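Local coordinates for protein-S-isoprenylcysteine O-methyltransferase (Tribolium castaneum, PDB 5V7P) that methylates the carboxyl group of isoprenylated C-terminal cysteines on proteins, using S-adenosyl-L-methionine as methyl donor within the endoplasmic reticulum membrane, at residues Leu71-Lys82 / Gly93-Tyr104. Residues are numbered along the deposited sequence; the frame is centred on the assembly and turned at random.
Sequences LGLVLVLGLYIK and GGYMSVMALFHY. With MPG ([(Z)-octadec-9-enyl] (2R)-2,3-bis(oxidanyl)propanoate), chain S; MPG ([(Z)-octadec-9-enyl] (2R)-2,3-bis(oxidanyl)propanoate), chain B; MPG ([(Z)-octadec-9-enyl] (2R)-2,3-bis(oxidanyl)propanoate), chain Y.
A transmembrane helical hairpin packs here through glycines, with Gly-78 against Gly-93. Gly-78 O lies 3.1 Å from Gly-93 CA, and a CB on either glycine would clash with the facing helix. The axes of segments 71-82 and 93-104 approach to 6.9 Å and run antiparallel, at 158° between their directions. Ser-97 is a small knob among Val-74, Leu-75, Gly-78 and Leu-79. Its OG is within hydrogen-bonding distance of both Leu-75 O, at 3.1 Å, and Gly-93 O of its own helix, at 3.2 Å. Chi1 of -58° keeps OG beside its own backbone N and within range of both carbonyls.

The second knob of this knobs-into-holes packing is Met-96, set among Val-74, Leu-77, Gly-78 and Ile-81. Ile-81 CD1 meets its sulfur, SD, at 3.7 Å, the two side chains crossing at about a right angle. Further along, Ala-100 CB presses on Leu-71 O at 3.3 Å and also meets Val-74 CG1. Leu-71 CD1 reaches Tyr-104 CB.

Lys-82 runs extended over Gly-94, with CD 3.7 Å from Gly-94 CA, and its chain lies along a bound single-chain lipid (MPG, chain S). Leu-163 of helix 156-180 also touches the Lys-82 side chain. An alanine here would probably leave Gly-94 CA without its contact to CD and the lipid without the extended chain it lies against.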
loop_
_atom_site.group_PDB
_atom_site.type_symbol
_atom_site.label_atom_id
_atom_site.label_comp_id
_atom_site.label_asym_id
_atom_site.label_seq_id
_atom_site.Cartn_x
_atom_site.Cartn_y
_atom_site.Cartn_z
ATOM N N LEU A 71 7.826 -6.581 12.841
ATOM C CA LEU A 71 8.310 -5.254 12.475
ATOM C C LEU A 71 9.190 -4.658 13.567
ATOM O O LEU A 71 10.149 -3.937 13.262
ATOM C CB LEU A 71 7.127 -4.334 12.175
ATOM C CG LEU A 71 6.321 -4.703 10.927
ATOM C CD1 LEU A 71 5.003 -3.941 10.890
ATOM C CD2 LEU A 71 7.127 -4.429 9.666
ATOM N N GLY A 72 8.886 -4.938 14.834
ATOM C CA GLY A 72 9.790 -4.539 15.899
ATOM C C GLY A 72 11.128 -5.240 15.793
ATOM O O GLY A 72 12.178 -4.642 16.040
ATOM N N LEU A 73 11.106 -6.520 15.416
ATOM C CA LEU A 73 12.345 -7.246 15.161
ATOM C C LEU A 73 13.180 -6.532 14.105
ATOM O O LEU A 73 14.374 -6.277 14.304
ATOM C CB LEU A 73 12.023 -8.675 14.716
ATOM C CG LEU A 73 12.990 -9.785 15.130
ATOM C CD1 LEU A 73 12.631 -11.092 14.435
ATOM C CD2 LEU A 73 14.421 -9.406 14.834
ATOM N N VAL A 74 12.556 -6.187 12.977
ATOM C CA VAL A 74 13.278 -5.539 11.887
ATOM C C VAL A 74 13.814 -4.184 12.332
ATOM O O VAL A 74 14.930 -3.793 11.970
ATOM C CB VAL A 74 12.365 -5.413 10.654
ATOM C CG1 VAL A 74 13.059 -4.649 9.534
ATOM C CG2 VAL A 74 11.944 -6.797 10.172
ATOM N N LEU A 75 13.031 -3.447 13.119
ATOM C CA LEU A 75 13.473 -2.142 13.598
ATOM C C LEU A 75 14.782 -2.256 14.374
ATOM O O LEU A 75 15.772 -1.588 14.052
ATOM C CB LEU A 75 12.381 -1.512 14.465
ATOM C CG LEU A 75 12.757 -0.230 15.213
ATOM C CD1 LEU A 75 13.246 0.846 14.252
ATOM C CD2 LEU A 75 11.574 0.275 16.018
ATOM N N VAL A 76 14.803 -3.101 15.406
ATOM C CA VAL A 76 15.987 -3.212 16.254
ATOM C C VAL A 76 17.170 -3.754 15.459
ATOM O O VAL A 76 18.293 -3.250 15.568
ATOM C CB VAL A 76 15.678 -4.086 17.484
ATOM C CG1 VAL A 76 16.958 -4.467 18.234
ATOM C CG2 VAL A 76 14.720 -3.353 18.414
ATOM N N LEU A 77 16.940 -4.793 14.656
ATOM C CA LEU A 77 18.022 -5.342 13.845
ATOM C C LEU A 77 18.573 -4.296 12.886
ATOM O O LEU A 77 19.782 -4.253 12.630
ATOM C CB LEU A 77 17.536 -6.573 13.080
ATOM C CG LEU A 77 17.998 -7.924 13.633
ATOM C CD1 LEU A 77 17.672 -8.067 15.117
ATOM C CD2 LEU A 77 17.369 -9.055 12.833
ATOM N N GLY A 78 17.704 -3.439 12.349
ATOM C CA GLY A 78 18.178 -2.376 11.480
ATOM C C GLY A 78 19.113 -1.423 12.200
ATOM O O GLY A 78 20.206 -1.117 11.715
ATOM N N LEU A 79 18.694 -0.941 13.372
ATOM C CA LEU A 79 19.551 -0.065 14.163
ATOM C C LEU A 79 20.805 -0.797 14.623
ATOM O O LEU A 79 21.889 -0.208 14.695
ATOM C CB LEU A 79 18.775 0.475 15.363
ATOM C CG LEU A 79 17.595 1.394 15.038
ATOM C CD1 LEU A 79 16.749 1.640 16.278
ATOM C CD2 LEU A 79 18.086 2.714 14.460
ATOM N N TYR A 80 20.671 -2.085 14.941
ATOM C CA TYR A 80 21.827 -2.892 15.314
ATOM C C TYR A 80 22.848 -2.933 14.183
ATOM O O TYR A 80 24.049 -2.728 14.403
ATOM C CB TYR A 80 21.356 -4.300 15.684
ATOM C CG TYR A 80 22.435 -5.254 16.148
ATOM C CD1 TYR A 80 23.370 -4.873 17.100
ATOM C CD2 TYR A 80 22.491 -6.554 15.657
ATOM C CE1 TYR A 80 24.344 -5.754 17.535
ATOM C CE2 TYR A 80 23.460 -7.438 16.087
ATOM C CZ TYR A 80 24.384 -7.033 17.026
ATOM O OH TYR A 80 25.350 -7.912 17.456
ATOM N N ILE A 81 22.383 -3.185 12.957
ATOM C CA ILE A 81 23.282 -3.242 11.809
ATOM C C ILE A 81 23.892 -1.874 11.543
ATOM O O ILE A 81 25.083 -1.757 11.226
ATOM C CB ILE A 81 22.525 -3.774 10.578
ATOM C CG1 ILE A 81 22.176 -5.252 10.780
ATOM C CG2 ILE A 81 23.346 -3.582 9.298
ATOM C CD1 ILE A 81 21.234 -5.818 9.738
ATOM N N LYS A 82 23.089 -0.819 11.663
ATOM C CA LYS A 82 23.573 0.523 11.371
ATOM C C LYS A 82 24.717 0.920 12.294
ATOM O O LYS A 82 25.597 1.692 11.894
ATOM C CB LYS A 82 22.418 1.516 11.493
ATOM C CG LYS A 82 22.665 2.848 10.824
ATOM C CD LYS A 82 21.411 3.698 10.848
ATOM C CE LYS A 82 21.559 4.940 9.990
ATOM N NZ LYS A 82 20.238 5.595 9.761
ATOM N N GLY A 93 21.168 -1.138 7.355
ATOM C CA GLY A 93 20.479 -1.152 8.635
ATOM C C GLY A 93 19.466 -0.031 8.768
ATOM O O GLY A 93 18.340 -0.249 9.220
ATOM N N GLY A 94 19.854 1.186 8.381
ATOM C CA GLY A 94 18.920 2.299 8.440
ATOM C C GLY A 94 17.739 2.110 7.509
ATOM O O GLY A 94 16.616 2.512 7.822
ATOM N N TYR A 95 17.977 1.494 6.350
ATOM C CA TYR A 95 16.888 1.199 5.425
ATOM C C TYR A 95 15.891 0.228 6.045
ATOM O O TYR A 95 14.675 0.432 5.966
ATOM C CB TYR A 95 17.462 0.639 4.123
ATOM C CG TYR A 95 16.484 -0.187 3.318
ATOM C CD1 TYR A 95 15.597 0.416 2.440
ATOM C CD2 TYR A 95 16.455 -1.572 3.431
ATOM C CE1 TYR A 95 14.704 -0.335 1.701
ATOM C CE2 TYR A 95 15.563 -2.332 2.696
ATOM C CZ TYR A 95 14.690 -1.708 1.832
ATOM O OH TYR A 95 13.798 -2.452 1.093
ATOM N N MET A 96 16.392 -0.843 6.666
ATOM C CA MET A 96 15.505 -1.799 7.320
ATOM C C MET A 96 14.633 -1.116 8.365
ATOM O O MET A 96 13.426 -1.375 8.444
ATOM C CB MET A 96 16.321 -2.915 7.966
ATOM C CG MET A 96 17.003 -3.842 6.980
ATOM S SD MET A 96 18.199 -4.936 7.771
ATOM C CE MET A 96 17.220 -5.655 9.088
ATOM N N SER A 97 15.226 -0.241 9.178
ATOM C CA SER A 97 14.471 0.410 10.244
ATOM C C SER A 97 13.409 1.347 9.680
ATOM O O SER A 97 12.272 1.367 10.167
ATOM C CB SER A 97 15.425 1.165 11.165
ATOM O OG SER A 97 16.385 0.285 11.720
ATOM N N VAL A 98 13.762 2.134 8.661
ATOM C CA VAL A 98 12.789 3.010 8.015
ATOM C C VAL A 98 11.611 2.199 7.494
ATOM O O VAL A 98 10.448 2.597 7.633
ATOM C CB VAL A 98 13.471 3.814 6.891
ATOM C CG1 VAL A 98 12.452 4.417 5.927
ATOM C CG2 VAL A 98 14.338 4.916 7.486
ATOM N N MET A 99 11.893 1.048 6.884
ATOM C CA MET A 99 10.831 0.213 6.338
ATOM C C MET A 99 9.916 -0.304 7.437
ATOM O O MET A 99 8.687 -0.272 7.302
ATOM C CB MET A 99 11.445 -0.953 5.566
ATOM C CG MET A 99 12.247 -0.527 4.350
ATOM S SD MET A 99 11.201 -0.253 2.915
ATOM C CE MET A 99 10.694 -1.936 2.559
ATOM N N ALA A 100 10.498 -0.789 8.536
ATOM C CA ALA A 100 9.691 -1.337 9.620
ATOM C C ALA A 100 8.803 -0.268 10.241
ATOM O O ALA A 100 7.627 -0.517 10.529
ATOM C CB ALA A 100 10.596 -1.964 10.679
ATOM N N LEU A 101 9.347 0.932 10.457
ATOM C CA LEU A 101 8.550 2.001 11.050
ATOM C C LEU A 101 7.419 2.425 10.123
ATOM O O LEU A 101 6.311 2.720 10.585
ATOM C CB LEU A 101 9.439 3.196 11.395
ATOM C CG LEU A 101 10.276 3.096 12.675
ATOM C CD1 LEU A 101 11.117 4.352 12.858
ATOM C CD2 LEU A 101 9.399 2.869 13.906
ATOM N N PHE A 102 7.674 2.462 8.816
ATOM C CA PHE A 102 6.627 2.839 7.875
ATOM C C PHE A 102 5.425 1.911 7.998
ATOM O O PHE A 102 4.290 2.364 8.180
ATOM C CB PHE A 102 7.160 2.819 6.444
ATOM C CG PHE A 102 6.095 3.036 5.407
ATOM C CD1 PHE A 102 5.752 4.316 5.009
ATOM C CD2 PHE A 102 5.427 1.960 4.844
ATOM C CE1 PHE A 102 4.768 4.521 4.063
ATOM C CE2 PHE A 102 4.440 2.159 3.896
ATOM C CZ PHE A 102 4.110 3.441 3.506
ATOM N N HIS A 103 5.660 0.602 7.902
ATOM C CA HIS A 103 4.553 -0.345 7.856
ATOM C C HIS A 103 3.811 -0.406 9.185
ATOM O O HIS A 103 2.582 -0.535 9.207
ATOM C CB HIS A 103 5.066 -1.727 7.453
ATOM C CG HIS A 103 5.493 -1.815 6.020
ATOM N ND1 HIS A 103 4.593 -1.825 4.976
ATOM C CD2 HIS A 103 6.723 -1.887 5.457
ATOM C CE1 HIS A 103 5.250 -1.902 3.832
ATOM N NE2 HIS A 103 6.543 -1.941 4.096
ATOM N N TYR A 104 4.528 -0.309 10.308
ATOM C CA TYR A 104 3.850 -0.362 11.598
ATOM C C TYR A 104 3.072 0.920 11.865
ATOM O O TYR A 104 1.882 0.878 12.195
ATOM C CB TYR A 104 4.838 -0.610 12.736
ATOM C CG TYR A 104 4.143 -0.465 14.066
ATOM C CD1 TYR A 104 3.186 -1.387 14.466
ATOM C CD2 TYR A 104 4.401 0.614 14.898
ATOM C CE1 TYR A 104 2.526 -1.253 15.663
ATOM C CE2 TYR A 104 3.745 0.754 16.103
ATOM C CZ TYR A 104 2.808 -0.184 16.478
ATOM O OH TYR A 104 2.144 -0.056 17.669
HETATM C C2 MPG S . 24.807 5.987 13.763
HETATM C C3 MPG S . 23.461 5.291 13.569
HETATM C C4 MPG S . 22.488 5.711 14.670
HETATM C C5 MPG S . 21.817 7.027 14.288
HETATM C C6 MPG S . 20.699 6.762 13.280
HETATM C C7 MPG S . 19.983 8.064 12.913
HETATM C C8 MPG S . 20.920 9.072 12.247
HETATM C C9 MPG S . 21.546 8.452 10.998
HETATM C C10 MPG S . 22.518 9.042 10.336
HETATM C C11 MPG S . 23.109 10.387 10.752
HETATM C C12 MPG S . 24.409 10.154 11.517
HETATM C C13 MPG S . 24.753 11.402 12.328
HETATM C C14 MPG S . 24.801 12.617 11.402
HETATM O O1 MPG S . 25.076 5.667 11.405
HETATM C C1 MPG S . 25.755 5.598 12.628
HETATM C CXD MPG S . 25.062 4.842 9.007
HETATM O O2 MPG S . 25.966 4.282 8.094
HETATM C C21 MPG S . 24.459 6.119 8.423
HETATM O O3 MPG S . 25.358 6.687 7.510
HETATM O O4 MPG S . 26.959 4.981 10.401
HETATM C CX3 MPG S . 25.790 5.162 10.314
HETATM C C2 MPG B . 8.898 -0.588 -5.019
HETATM C C3 MPG B . 8.802 0.923 -5.189
HETATM C C4 MPG B . 7.354 1.399 -5.124
HETATM C C5 MPG B . 7.334 2.907 -5.019
HETATM C C6 MPG B . 5.897 3.390 -5.114
HETATM C C7 MPG B . 5.038 2.926 -3.940
HETATM C C8 MPG B . 3.657 2.626 -4.496
HETATM C C9 MPG B . 2.662 2.562 -3.340
HETATM C C10 MPG B . 2.052 1.460 -2.968
HETATM C C11 MPG B . 2.262 0.107 -3.649
HETATM C C12 MPG B . 2.060 -1.004 -2.630
HETATM C C13 MPG B . 0.593 -1.099 -2.227
HETATM C C14 MPG B . 0.517 -1.811 -0.885
HETATM C C15 MPG B . -0.934 -2.156 -0.556
HETATM C C16 MPG B . -1.058 -3.634 -0.194
HETATM O O1 MPG B . 9.496 -0.965 -2.754
HETATM C C1 MPG B . 8.426 -1.042 -3.639
HETATM C CXD MPG B . 10.288 -0.113 -0.531
HETATM O O2 MPG B . 10.933 1.094 -0.242
HETATM C C21 MPG B . 11.345 -1.211 -0.729
HETATM O O3 MPG B . 12.621 -0.641 -0.797
HETATM O O4 MPG B . 8.777 1.012 -1.944
HETATM C CX3 MPG B . 9.450 0.047 -1.793
HETATM C C2 MPG Y . 27.502 -8.148 13.171
HETATM C C3 MPG Y . 26.191 -8.733 13.694
HETATM C C4 MPG Y . 25.301 -9.091 12.507
HETATM C C5 MPG Y . 23.842 -8.772 12.826
HETATM C C6 MPG Y . 22.975 -9.217 11.650
HETATM C C7 MPG Y . 21.856 -10.155 12.110
HETATM C C8 MPG Y . 21.511 -11.161 11.012
HETATM C C9 MPG Y . 20.211 -10.766 10.312
HETATM C C10 MPG Y . 19.898 -11.264 9.131
HETATM C C11 MPG Y . 20.826 -12.252 8.419
HETATM C C12 MPG Y . 20.080 -12.922 7.267
HETATM C C13 MPG Y . 20.747 -14.255 6.937
HETATM O O1 MPG Y . 29.657 -7.357 13.827
HETATM C C1 MPG Y . 28.455 -7.877 14.332
HETATM C CXD MPG Y . 31.854 -6.426 14.721
HETATM O O2 MPG Y . 32.279 -5.152 15.119
HETATM C C21 MPG Y . 32.433 -6.742 13.342
HETATM O O3 MPG Y . 33.782 -7.101 13.477
HETATM O O4 MPG Y . 29.711 -5.707 15.349
HETATM C CX3 MPG Y . 30.326 -6.456 14.668
#